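Local coordinates for A1 protein (Enterobacteria phage Qbeta, PDB 3RLK), which is a minor, read-through form of the coat protein of phage Qbeta, whose extra domain probably serves the virion in infecting its host, at residues 24-30 and 61-67; 151-155 and 185-191. All blocks are in the same frame, centred on the assembly; numbering follows the deposited sequence.

Contact 1 (24-30 and 61-67); sequences GTGKYTC and REFDVAL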
loop_
_atom_site.group_PDB
_atom_site.type_symbol
_atom_site.label_atom_id
_atom_site.label_comp_id
_atom_site.label_asym_id
_atom_site.label_seq_id
_atom_site.Cartn_x
_atom_site.Cartn_y
_atom_site.Cartn_z
ATOM N N GLY A 24 8.392 13.243 8.521
ATOM C CA GLY A 24 7.851 12.474 9.629
ATOM C C GLY A 24 8.449 13.042 10.906
ATOM O O GLY A 24 9.551 13.596 10.909
ATOM N N THR A 25 7.700 12.875 11.989
ATOM C CA THR A 25 8.144 13.277 13.315
ATOM C C THR A 25 8.505 12.127 14.239
ATOM O O THR A 25 8.760 12.357 15.440
ATOM C CB THR A 25 7.083 14.048 14.047
ATOM O OG1 THR A 25 5.919 13.216 14.229
ATOM C CG2 THR A 25 6.744 15.355 13.297
ATOM N N GLY A 26 8.508 10.901 13.716
ATOM C CA GLY A 26 8.845 9.716 14.571
ATOM C C GLY A 26 9.079 8.481 13.739
ATOM O O GLY A 26 9.296 8.549 12.520
ATOM N N LYS A 27 9.004 7.324 14.381
ATOM C CA LYS A 27 9.171 6.024 13.643
ATOM C C LYS A 27 7.946 5.155 14.038
ATOM O O LYS A 27 7.283 5.368 15.080
ATOM C CB LYS A 27 10.419 5.268 14.112
ATOM C CG LYS A 27 11.759 6.050 14.111
ATOM C CD LYS A 27 12.702 5.427 13.093
ATOM C CE LYS A 27 13.986 6.255 12.812
ATOM N NZ LYS A 27 13.789 7.315 11.745
ATOM N N TYR A 28 7.657 4.172 13.219
ATOM C CA TYR A 28 6.509 3.270 13.458
ATOM C C TYR A 28 6.856 1.911 12.833
ATOM O O TYR A 28 7.085 1.795 11.606
ATOM C CB TYR A 28 5.290 3.871 12.775
ATOM C CG TYR A 28 4.047 3.011 12.846
ATOM C CD1 TYR A 28 3.582 2.294 11.720
ATOM C CD2 TYR A 28 3.313 2.941 14.019
ATOM C CE1 TYR A 28 2.451 1.544 11.736
ATOM C CE2 TYR A 28 2.117 2.159 14.063
ATOM C CZ TYR A 28 1.671 1.489 12.934
ATOM O OH TYR A 28 0.525 0.737 13.086
ATOM N N THR A 29 6.863 0.872 13.664
ATOM C CA THR A 29 7.125 -0.498 13.186
ATOM C C THR A 29 5.932 -1.029 12.401
ATOM O O THR A 29 4.779 -0.925 12.885
ATOM C CB THR A 29 7.295 -1.453 14.373
ATOM O OG1 THR A 29 8.382 -1.007 15.222
ATOM C CG2 THR A 29 7.606 -2.815 13.879
ATOM N N CYS A 30 6.187 -1.519 11.188
ATOM C CA CYS A 30 5.153 -2.124 10.373
ATOM C C CYS A 30 4.460 -3.212 11.203
ATOM O O CYS A 30 5.122 -4.116 11.742
ATOM C CB CYS A 30 5.753 -2.759 9.128
ATOM S SG CYS A 30 4.486 -3.334 8.034
ATOM N N ARG A 61 10.548 -4.140 10.862
ATOM C CA ARG A 61 11.292 -2.920 10.466
ATOM C C ARG A 61 10.411 -1.722 10.776
ATOM O O ARG A 61 9.193 -1.873 10.818
ATOM C CB ARG A 61 11.582 -2.948 8.948
ATOM C CG ARG A 61 12.789 -3.852 8.579
ATOM C CD ARG A 61 12.896 -4.197 7.127
ATOM N NE ARG A 61 13.996 -5.153 6.940
ATOM C CZ ARG A 61 14.752 -5.245 5.834
ATOM N NH1 ARG A 61 14.519 -4.440 4.769
ATOM N NH2 ARG A 61 15.779 -6.123 5.798
ATOM N N GLU A 62 11.015 -0.540 10.884
ATOM C CA GLU A 62 10.287 0.741 11.123
ATOM C C GLU A 62 10.229 1.673 9.885
ATOM O O GLU A 62 11.236 1.895 9.236
ATOM C CB GLU A 62 11.000 1.507 12.236
ATOM C CG GLU A 62 10.826 0.883 13.586
ATOM C CD GLU A 62 11.736 1.598 14.649
ATOM O OE1 GLU A 62 12.881 2.035 14.302
ATOM O OE2 GLU A 62 11.293 1.709 15.832
ATOM N N PHE A 63 9.038 2.226 9.590
ATOM C CA PHE A 63 8.890 3.420 8.743
ATOM C C PHE A 63 9.361 4.682 9.491
ATOM O O PHE A 63 9.349 4.749 10.735
ATOM C CB PHE A 63 7.411 3.635 8.373
ATOM C CG PHE A 63 6.766 2.427 7.748
ATOM C CD1 PHE A 63 7.058 2.061 6.413
ATOM C CD2 PHE A 63 5.829 1.676 8.435
ATOM C CE1 PHE A 63 6.391 0.971 5.784
ATOM C CE2 PHE A 63 5.186 0.596 7.846
ATOM C CZ PHE A 63 5.440 0.207 6.550
ATOM N N ASP A 64 9.822 5.674 8.714
ATOM C CA ASP A 64 10.341 6.910 9.288
ATOM C C ASP A 64 9.207 7.936 9.316
ATOM O O ASP A 64 9.357 9.056 8.813
ATOM C CB ASP A 64 11.480 7.424 8.416
ATOM C CG ASP A 64 12.720 6.539 8.486
ATOM O OD1 ASP A 64 12.984 5.944 9.566
ATOM O OD2 ASP A 64 13.470 6.501 7.482
ATOM N N VAL A 65 8.057 7.510 9.812
ATOM C CA VAL A 65 6.977 8.457 10.204
ATOM C C VAL A 65 6.450 7.965 11.523
ATOM O O VAL A 65 6.550 6.716 11.762
ATOM C CB VAL A 65 5.771 8.494 9.207
ATOM C CG1 VAL A 65 6.132 9.188 7.987
ATOM C CG2 VAL A 65 5.184 7.071 8.901
ATOM N N ALA A 66 5.888 8.877 12.357
ATOM C CA ALA A 66 5.105 8.478 13.559
ATOM C C ALA A 66 3.707 8.103 13.091
ATOM O O ALA A 66 3.189 8.670 12.119
ATOM C CB ALA A 66 4.997 9.590 14.638
ATOM N N LEU A 67 3.069 7.161 13.789
ATOM C CA LEU A 67 1.666 6.918 13.458
ATOM C C LEU A 67 0.897 8.217 13.447
ATOM O O LEU A 67 0.105 8.432 12.500
ATOM C CB LEU A 67 1.010 5.988 14.470
ATOM C CG LEU A 67 -0.469 5.693 14.260
ATOM C CD1 LEU A 67 -0.717 4.950 12.943
ATOM C CD2 LEU A 67 -0.816 4.784 15.444
HETATM O O HOH W 1 4.368 5.875 15.886
HETATM O O HOH W 2 7.858 -4.806 10.531
#

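Contact 2 (151-155 and 185-191); sequences HADGV and AVIVVPR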
loop_
_atom_site.group_PDB
_atom_site.type_symbol
_atom_site.label_atom_id
_atom_site.label_comp_id
_atom_site.label_asym_id
_atom_site.label_seq_id
_atom_site.Cartn_x
_atom_site.Cartn_y
_atom_site.Cartn_z
ATOM N N HIS A 151 -11.025 -7.832 11.097
ATOM C CA HIS A 151 -10.541 -7.116 12.314
ATOM C C HIS A 151 -9.082 -6.667 12.369
ATOM O O HIS A 151 -8.641 -6.186 13.436
ATOM C CB HIS A 151 -10.887 -7.849 13.629
ATOM C CG HIS A 151 -12.340 -7.696 14.032
ATOM N ND1 HIS A 151 -13.041 -8.685 14.690
ATOM C CD2 HIS A 151 -13.233 -6.686 13.810
ATOM C CE1 HIS A 151 -14.288 -8.279 14.894
ATOM N NE2 HIS A 151 -14.438 -7.082 14.353
ATOM N N ALA A 152 -8.326 -6.826 11.285
ATOM C CA ALA A 152 -6.919 -6.346 11.302
ATOM C C ALA A 152 -6.857 -4.804 11.304
ATOM O O ALA A 152 -5.890 -4.198 11.836
ATOM C CB ALA A 152 -6.114 -6.838 10.077
ATOM N N ASP A 153 -7.900 -4.213 10.738
ATOM C CA ASP A 153 -8.012 -2.759 10.580
ATOM C C ASP A 153 -6.738 -2.137 9.929
ATOM O O ASP A 153 -6.265 -1.033 10.312
ATOM C CB ASP A 153 -8.221 -2.091 11.925
ATOM C CG ASP A 153 -9.521 -2.494 12.577
ATOM O OD1 ASP A 153 -10.420 -2.988 11.855
ATOM O OD2 ASP A 153 -9.565 -2.276 13.804
ATOM N N GLY A 154 -6.185 -2.867 8.970
ATOM C CA GLY A 154 -4.956 -2.438 8.279
ATOM C C GLY A 154 -5.268 -1.415 7.219
ATOM O O GLY A 154 -6.274 -1.543 6.496
ATOM N N VAL A 155 -4.420 -0.381 7.121
ATOM C CA VAL A 155 -4.515 0.609 6.063
ATOM C C VAL A 155 -3.132 0.838 5.400
ATOM O O VAL A 155 -2.078 0.969 6.077
ATOM C CB VAL A 155 -5.014 1.940 6.700
ATOM C CG1 VAL A 155 -5.196 3.047 5.682
ATOM C CG2 VAL A 155 -6.296 1.691 7.416
ATOM N N ALA A 185 3.415 4.251 4.269
ATOM C CA ALA A 185 3.398 3.329 5.422
ATOM C C ALA A 185 2.191 2.401 5.395
ATOM O O ALA A 185 1.217 2.650 4.666
ATOM C CB ALA A 185 3.447 4.095 6.754
ATOM N N VAL A 186 2.264 1.306 6.169
ATOM C CA VAL A 186 1.098 0.427 6.366
ATOM C C VAL A 186 0.871 0.540 7.857
ATOM O O VAL A 186 1.838 0.383 8.696
ATOM C CB VAL A 186 1.375 -1.102 6.002
ATOM C CG1 VAL A 186 0.199 -1.985 6.514
ATOM C CG2 VAL A 186 1.518 -1.319 4.509
ATOM N N ILE A 187 -0.380 0.830 8.240
ATOM C CA ILE A 187 -0.689 1.017 9.665
ATOM C C ILE A 187 -1.864 0.153 10.091
ATOM O O ILE A 187 -2.625 -0.335 9.233
ATOM C CB ILE A 187 -1.012 2.547 10.036
ATOM C CG1 ILE A 187 -2.279 2.969 9.275
ATOM C CG2 ILE A 187 0.132 3.457 9.547
ATOM C CD1 ILE A 187 -2.796 4.410 9.666
ATOM N N VAL A 188 -2.017 0.042 11.413
ATOM C CA VAL A 188 -3.299 -0.331 12.008
ATOM C C VAL A 188 -4.018 0.969 12.500
ATOM O O VAL A 188 -3.525 1.669 13.383
ATOM C CB VAL A 188 -3.146 -1.406 13.113
ATOM C CG1 VAL A 188 -4.508 -1.621 13.807
ATOM C CG2 VAL A 188 -2.691 -2.810 12.522
ATOM N N VAL A 189 -5.126 1.357 11.850
ATOM C CA VAL A 189 -5.768 2.625 12.264
ATOM C C VAL A 189 -6.429 2.469 13.651
ATOM O O VAL A 189 -7.267 1.579 13.846
ATOM C CB VAL A 189 -6.722 3.181 11.194
ATOM C CG1 VAL A 189 -7.842 2.192 10.891
ATOM C CG2 VAL A 189 -7.273 4.568 11.581
ATOM N N PRO A 190 -6.070 3.328 14.615
ATOM C CA PRO A 190 -6.740 3.257 15.967
ATOM C C PRO A 190 -8.231 3.518 15.935
ATOM O O PRO A 190 -8.718 4.378 15.191
ATOM C CB PRO A 190 -6.100 4.386 16.768
ATOM C CG PRO A 190 -4.817 4.712 15.987
ATOM C CD PRO A 190 -5.165 4.480 14.524
ATOM N N ARG A 191 -8.949 2.774 16.772
ATOM C CA ARG A 191 -10.353 3.121 17.056
ATOM C C ARG A 191 -10.512 4.459 17.712
ATOM O O ARG A 191 -9.626 4.905 18.419
ATOM C CB ARG A 191 -10.977 2.079 17.956
ATOM C CG ARG A 191 -11.264 0.824 17.161
ATOM C CD ARG A 191 -11.525 -0.406 18.074
ATOM N NE ARG A 191 -10.345 -0.829 18.831
ATOM C CZ ARG A 191 -9.747 -2.017 18.628
ATOM N NH1 ARG A 191 -10.248 -2.850 17.741
ATOM N NH2 ARG A 191 -8.700 -2.363 19.336
HETATM O O HOH W 3 -7.888 -0.701 15.132
#

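Contact 1 (24-30 and 61-67)
The ring of Tyr28 carries Leu67 CD1 over one face and has Phe63 at its edge, CD1 of the tyrosine lying 4.0 Å from CD2 of the phenylalanine near the tyrosine plane. Leu67 also brings its CB up to Tyr28 CD2, at 3.8 Å. Turned anti to the backbone N (chi1 176°), the tyrosine side chain lies alongside those of Phe63 and Leu67, pointing the same way. The Phe63 ring is approached obliquely by Cys30, whose CB is 3.6 Å from CE2; the cysteine SG makes a sulfur-aromatic contact, likewise oblique, 5.0 Å from the ring centroid. Behind these rings stands strand 183-188: Tyr28 and Leu67 rest on Ile187, Phe63 on Ala185, and Tyr28 OH is hydrogen-bonded to Val188 N. The backbones form a small two-stranded antiparallel ladder, with Tyr28 and Phe63 as its hydrogen-bonded pair and Thr29 and Glu62 as the non-hydrogen-bonded one. Phe63 N donates a hydrogen bond to Tyr28 O at 2.8 Å, Tyr28 N donates one to Phe63 O, and Cys30 N reaches Arg61 O. An inverse gamma turn centred on Asp64, closed by a weak bond from Val65 N to Phe63 O, takes segment 61-67 out of the ladder. A water spans each end, one joining Lys27 O to Leu67 N, the other Cys30 O to Arg61 N. On the outer side, Lys27 bends at chi2 and chi4 to set NZ 2.7 Å from Asp64 OD1, a salt bridge in which NZ comes to OD1 from above the carboxylate plane, 55° out of it. The Glu62 side chain crosses the lysine at about a right angle, its OE1 3.6 Å from Lys27 CD.

Contact 2 (151-155 and 185-191)
Asp153 OD2 and Val189 O are tied together by one water, which donates to both at 2.7 Å. The other carboxylate oxygen, Asp153 OD1, is bonded to the hydroxyl of Tyr85, so both carboxylate oxygens have a hydrogen-bond partner. Arg191 crosses the acid at about a right angle, the two flat groups 74° apart; NH1 stays 4.0 Å from Asp153 OD2, and that oxygen lies well out of the guanidinium plane, so the attraction is one of charge alone. Further along, the backbones pair as antiparallel strands. Val155 and Ile187 exchange two nearly straight bonds, Val155 N to Ile187 O and Ile187 N to Val155 O, each 2.8 Å, and Val189 N adds a third to Asp153 O. On the Val155 face, CG2 of that valine meets Val189 CG1 at 3.8 Å. With chi1 near 63°, Ile187 CG1 sits between its own N and carbonyl carbon, 3.9 Å from Val155 CB. Val188 sets both methyls against Ala152 O. Strand 154-159 is the middle member of a three-stranded antiparallel sheet, with 96-98 on its other side; strand 183-188 forms one border, where Ile187 packs on Leu71 of strand 71-72.

In the fold
Strand 183-188 is common ground: it pairs with 154-159 in contact 2 and lies against the side chains of contact 1. The two meet directly, Tyr28 CE1 packing 3.3 Å from Val186 O while Phe63 CZ lies 3.4 Å from Val186 N. Their centres are about 14 Å apart. Contact 1 is partly buried, a separate two-stranded ladder with aromatic rings facing inward and a charged pair outside. Contact 2 is mostly buried, held by main-chain bonds and small aliphatic groups, with its charges confined to the end where the strands give way to loops. In sequence, contact 1 closes before contact 2 opens, and both belong to the read-through domain.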